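PDB 6KBC: CghA from Chaetomium globosum, which is a two-domain, mainly beta protein of the Diels-Alderase family, related to the calycins, and is modelled here with the ligand WK1. Local coordinates for residues Val282-Asp295 with Glu328-Ser340. Numbering follows the deposited sequence.
Sequences VSNALRSLPPDRRD and EFRSAGPEREKWS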
# COMPACT_ATOMS: atom_id res chain seq x y z
N VAL A 282 10.92 3.58 -15.29
CA VAL A 282 11.03 2.94 -16.59
C VAL A 282 9.71 2.34 -17.05
O VAL A 282 9.57 2.03 -18.24
CB VAL A 282 12.16 1.88 -16.59
CG1 VAL A 282 13.53 2.57 -16.34
CG2 VAL A 282 11.91 0.79 -15.55
N SER A 283 8.73 2.21 -16.16
CA SER A 283 7.36 1.91 -16.55
C SER A 283 6.43 2.67 -15.61
O SER A 283 6.38 2.38 -14.41
CB SER A 283 7.08 0.41 -16.51
OG SER A 283 5.79 0.11 -17.04
N ASN A 284 5.71 3.65 -16.15
CA ASN A 284 4.66 4.34 -15.42
C ASN A 284 3.35 3.63 -15.74
O ASN A 284 2.60 4.01 -16.65
CB ASN A 284 4.63 5.82 -15.80
CG ASN A 284 3.57 6.59 -15.06
OD1 ASN A 284 3.03 6.13 -14.07
ND2 ASN A 284 3.26 7.79 -15.55
N ALA A 285 3.07 2.57 -14.99
CA ALA A 285 2.09 1.57 -15.41
C ALA A 285 0.72 1.92 -14.84
O ALA A 285 0.40 1.60 -13.69
CB ALA A 285 2.53 0.17 -14.99
N LEU A 286 -0.09 2.58 -15.65
CA LEU A 286 -1.47 2.89 -15.29
C LEU A 286 -2.44 2.01 -16.07
O LEU A 286 -3.65 2.26 -16.05
CB LEU A 286 -1.75 4.36 -15.56
CG LEU A 286 -0.82 5.28 -14.76
CD1 LEU A 286 -1.01 6.71 -15.24
CD2 LEU A 286 -1.09 5.14 -13.25
N ARG A 287 -1.93 1.01 -16.77
CA ARG A 287 -2.71 0.06 -17.55
C ARG A 287 -2.37 -1.35 -17.07
O ARG A 287 -1.20 -1.71 -16.97
CB ARG A 287 -2.39 0.23 -19.05
CG ARG A 287 -3.08 -0.78 -19.97
CD ARG A 287 -2.60 -0.58 -21.42
NE ARG A 287 -3.17 0.65 -21.99
CZ ARG A 287 -2.96 1.05 -23.23
NH1 ARG A 287 -2.19 0.32 -24.04
NH2 ARG A 287 -3.51 2.17 -23.67
N SER A 288 -3.40 -2.14 -16.77
CA SER A 288 -3.25 -3.50 -16.27
C SER A 288 -3.69 -4.47 -17.35
O SER A 288 -4.85 -4.44 -17.77
CB SER A 288 -4.09 -3.68 -15.00
OG SER A 288 -3.84 -4.94 -14.37
N LEU A 289 -2.78 -5.38 -17.77
CA LEU A 289 -3.05 -6.23 -18.91
C LEU A 289 -3.69 -7.55 -18.50
O LEU A 289 -3.47 -8.02 -17.38
CB LEU A 289 -1.75 -6.55 -19.64
CG LEU A 289 -1.08 -5.29 -20.17
CD1 LEU A 289 0.31 -5.62 -20.66
CD2 LEU A 289 -1.96 -4.70 -21.29
N PRO A 290 -4.46 -8.15 -19.41
CA PRO A 290 -4.97 -9.51 -19.17
C PRO A 290 -3.85 -10.45 -18.76
O PRO A 290 -2.80 -10.50 -19.42
CB PRO A 290 -5.57 -9.90 -20.52
CG PRO A 290 -5.99 -8.58 -21.12
CD PRO A 290 -4.92 -7.60 -20.69
N PRO A 291 -4.03 -11.18 -17.66
CA PRO A 291 -2.93 -11.99 -17.11
C PRO A 291 -2.38 -13.06 -18.05
O PRO A 291 -1.26 -13.52 -17.83
CB PRO A 291 -3.57 -12.63 -15.87
CG PRO A 291 -4.68 -11.70 -15.49
CD PRO A 291 -5.22 -11.17 -16.79
N ASP A 292 -3.14 -13.49 -19.06
CA ASP A 292 -2.67 -14.56 -19.93
C ASP A 292 -2.02 -14.04 -21.21
O ASP A 292 -1.69 -14.84 -22.10
CB ASP A 292 -3.82 -15.54 -20.23
CG ASP A 292 -4.97 -14.92 -21.01
OD1 ASP A 292 -5.10 -13.67 -20.99
OD2 ASP A 292 -5.76 -15.69 -21.61
N ARG A 293 -1.80 -12.74 -21.32
CA ARG A 293 -1.02 -12.20 -22.42
C ARG A 293 0.45 -12.21 -22.02
O ARG A 293 0.79 -12.20 -20.84
CB ARG A 293 -1.48 -10.78 -22.77
CG ARG A 293 -2.66 -10.77 -23.78
CD ARG A 293 -3.24 -9.38 -24.00
NE ARG A 293 -2.28 -8.51 -24.68
CZ ARG A 293 -2.55 -7.26 -25.07
NH1 ARG A 293 -3.77 -6.74 -24.88
NH2 ARG A 293 -1.61 -6.55 -25.67
N ARG A 294 1.33 -12.33 -23.02
CA ARG A 294 2.76 -12.21 -22.75
C ARG A 294 3.45 -11.68 -23.99
O ARG A 294 4.60 -12.01 -24.27
CB ARG A 294 3.37 -13.55 -22.30
CG ARG A 294 3.07 -14.70 -23.22
CD ARG A 294 3.67 -16.00 -22.71
NE ARG A 294 3.02 -16.47 -21.48
CZ ARG A 294 3.30 -17.64 -20.89
NH1 ARG A 294 4.20 -18.45 -21.44
NH2 ARG A 294 2.68 -18.00 -19.78
N ASP A 295 2.73 -10.85 -24.73
CA ASP A 295 3.09 -10.38 -26.04
C ASP A 295 4.00 -9.16 -25.91
O ASP A 295 4.36 -8.74 -24.81
CB ASP A 295 1.82 -10.03 -26.79
CG ASP A 295 1.02 -8.97 -26.05
OD1 ASP A 295 0.46 -9.28 -24.97
OD2 ASP A 295 1.01 -7.82 -26.53
N GLU A 328 4.85 -8.38 -14.98
CA GLU A 328 5.49 -8.07 -16.25
C GLU A 328 5.23 -6.60 -16.55
O GLU A 328 4.09 -6.22 -16.81
CB GLU A 328 4.96 -8.96 -17.36
CG GLU A 328 5.50 -8.64 -18.74
CD GLU A 328 4.58 -9.23 -19.78
OE1 GLU A 328 4.92 -10.30 -20.31
OE2 GLU A 328 3.50 -8.65 -20.02
N PHE A 329 6.28 -5.79 -16.49
CA PHE A 329 6.15 -4.37 -16.82
C PHE A 329 6.51 -4.16 -18.28
O PHE A 329 7.44 -4.79 -18.79
CB PHE A 329 7.07 -3.51 -15.94
CG PHE A 329 6.58 -3.35 -14.55
CD1 PHE A 329 5.75 -2.30 -14.22
CD2 PHE A 329 6.96 -4.24 -13.55
CE1 PHE A 329 5.31 -2.13 -12.91
CE2 PHE A 329 6.53 -4.09 -12.25
CZ PHE A 329 5.70 -3.02 -11.93
N ARG A 330 5.79 -3.28 -18.94
CA ARG A 330 6.11 -2.90 -20.31
C ARG A 330 6.35 -1.41 -20.39
O ARG A 330 5.67 -0.62 -19.72
CB ARG A 330 5.00 -3.28 -21.28
CG ARG A 330 4.62 -4.73 -21.20
CD ARG A 330 3.82 -5.15 -22.41
NE ARG A 330 3.27 -6.47 -22.17
CZ ARG A 330 2.39 -7.08 -22.95
NH1 ARG A 330 1.97 -6.48 -24.08
NH2 ARG A 330 1.94 -8.29 -22.61
N SER A 331 7.30 -1.02 -21.21
CA SER A 331 7.55 0.38 -21.52
C SER A 331 7.12 0.67 -22.96
O SER A 331 7.51 -0.05 -23.88
CB SER A 331 9.03 0.71 -21.36
OG SER A 331 9.31 1.94 -22.02
N ALA A 332 6.32 1.72 -23.14
CA ALA A 332 6.03 2.25 -24.47
C ALA A 332 7.12 3.21 -24.95
O ALA A 332 6.92 3.91 -25.96
CB ALA A 332 4.67 2.95 -24.49
N GLY A 333 8.24 3.26 -24.25
CA GLY A 333 9.39 4.02 -24.67
C GLY A 333 10.00 3.41 -25.92
O GLY A 333 9.66 2.29 -26.33
N PRO A 334 10.91 4.15 -26.54
CA PRO A 334 11.44 3.74 -27.85
C PRO A 334 12.14 2.40 -27.85
O PRO A 334 12.21 1.75 -28.90
CB PRO A 334 12.43 4.86 -28.20
CG PRO A 334 12.74 5.52 -26.89
CD PRO A 334 11.48 5.45 -26.11
N GLU A 335 12.71 1.99 -26.72
CA GLU A 335 13.40 0.71 -26.69
C GLU A 335 12.46 -0.47 -26.48
O GLU A 335 12.89 -1.62 -26.64
CB GLU A 335 14.48 0.73 -25.61
CG GLU A 335 15.67 1.61 -26.00
CD GLU A 335 16.90 1.36 -25.15
OE1 GLU A 335 17.18 2.19 -24.26
OE2 GLU A 335 17.58 0.33 -25.37
N ARG A 336 11.20 -0.20 -26.12
CA ARG A 336 10.19 -1.25 -25.98
C ARG A 336 10.66 -2.34 -25.04
O ARG A 336 10.65 -3.52 -25.37
CB ARG A 336 9.83 -1.85 -27.33
CG ARG A 336 8.89 -1.00 -28.11
CD ARG A 336 7.59 -0.79 -27.38
NE ARG A 336 6.71 -0.04 -28.25
CZ ARG A 336 5.87 -0.59 -29.12
NH1 ARG A 336 5.75 -1.90 -29.20
NH2 ARG A 336 5.14 0.20 -29.88
N GLU A 337 11.13 -1.93 -23.87
CA GLU A 337 11.63 -2.89 -22.91
C GLU A 337 10.47 -3.53 -22.16
O GLU A 337 9.42 -2.91 -21.95
CB GLU A 337 12.58 -2.22 -21.92
CG GLU A 337 13.89 -1.76 -22.57
CD GLU A 337 14.53 -0.61 -21.83
OE1 GLU A 337 13.85 0.42 -21.64
OE2 GLU A 337 15.71 -0.75 -21.43
N LYS A 338 10.67 -4.78 -21.79
CA LYS A 338 9.79 -5.51 -20.88
C LYS A 338 10.64 -6.06 -19.76
O LYS A 338 11.75 -6.55 -19.98
CB LYS A 338 9.05 -6.66 -21.60
CG LYS A 338 8.02 -6.20 -22.59
CD LYS A 338 6.90 -7.25 -22.85
CE LYS A 338 7.43 -8.67 -22.83
NZ LYS A 338 6.34 -9.70 -23.10
N TRP A 339 10.12 -5.97 -18.55
CA TRP A 339 10.74 -6.60 -17.40
C TRP A 339 9.74 -7.57 -16.80
O TRP A 339 8.55 -7.28 -16.73
CB TRP A 339 11.16 -5.57 -16.37
CG TRP A 339 12.05 -4.49 -16.92
CD1 TRP A 339 13.42 -4.44 -16.85
CD2 TRP A 339 11.64 -3.31 -17.61
NE1 TRP A 339 13.88 -3.29 -17.46
CE2 TRP A 339 12.81 -2.57 -17.92
CE3 TRP A 339 10.39 -2.79 -17.99
CZ2 TRP A 339 12.76 -1.35 -18.60
CZ3 TRP A 339 10.36 -1.56 -18.64
CH2 TRP A 339 11.53 -0.87 -18.95
N SER A 340 10.23 -8.74 -16.39
CA SER A 340 9.38 -9.74 -15.77
C SER A 340 10.00 -10.15 -14.45
O SER A 340 11.20 -10.43 -14.39
CB SER A 340 9.21 -10.97 -16.67
OG SER A 340 8.14 -11.76 -16.18
O HOH W 1 11.50 2.86 -19.93
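Arg330 reaches out of strand 328-330 into the loop 290-295, where its guanidinium meets Asp295. Its CB points away from segment 282-295, but the chain runs extended from CG to NE (chi3 -169°) and carries the charged group across. CD is the first atom to touch, 4.0 Å from Leu289 CD1. That methyl then lies over one face of the guanidinium, 3.4 Å from Arg330 CZ, while Asp295 O covers the centre of the opposite face. NE and NH2 both turn to Glu328 OE2 in the guanidinium plane. NH2 also donates to Asp295 OD1 (3.0 Å), and NH1 to Asp295 OD2 as well as to Ala297 O, making an end-on grip in which carboxylate and guanidinium planes stand 75° apart. Arg293, bent at chi3, holds the same two oxygens side-on from the other face of the carboxylate, which is thus clasped between two arginines. This shared anion probably offsets the closeness of Arg293 NH2 and Arg330 NH1, 3.9 Å apart. Lys338 NZ ties Asp295 O (2.8 Å) to Glu328 OE1, while Arg304 adds a further salt bridge to Glu328 OE2.

At the other end, Ser283 OG donates to Arg330 O (2.8 Å) from above the carbonyl plane and touches the edge of the Phe329 ring. Val282 CG2 makes a CH-pi contact over the six-membered ring of Trp339, 4.0 Å from its centroid, and a water links Val282 O to Ser331 OG. Val282 and Ser283 form a classic beta bulge opposite Leu275. Strand 282-285 runs nearly perpendicular (98°) to strand 328-330, beside a salt-bridge network that joins a loop to a beta hairpin in the calycin-like C-terminal domain.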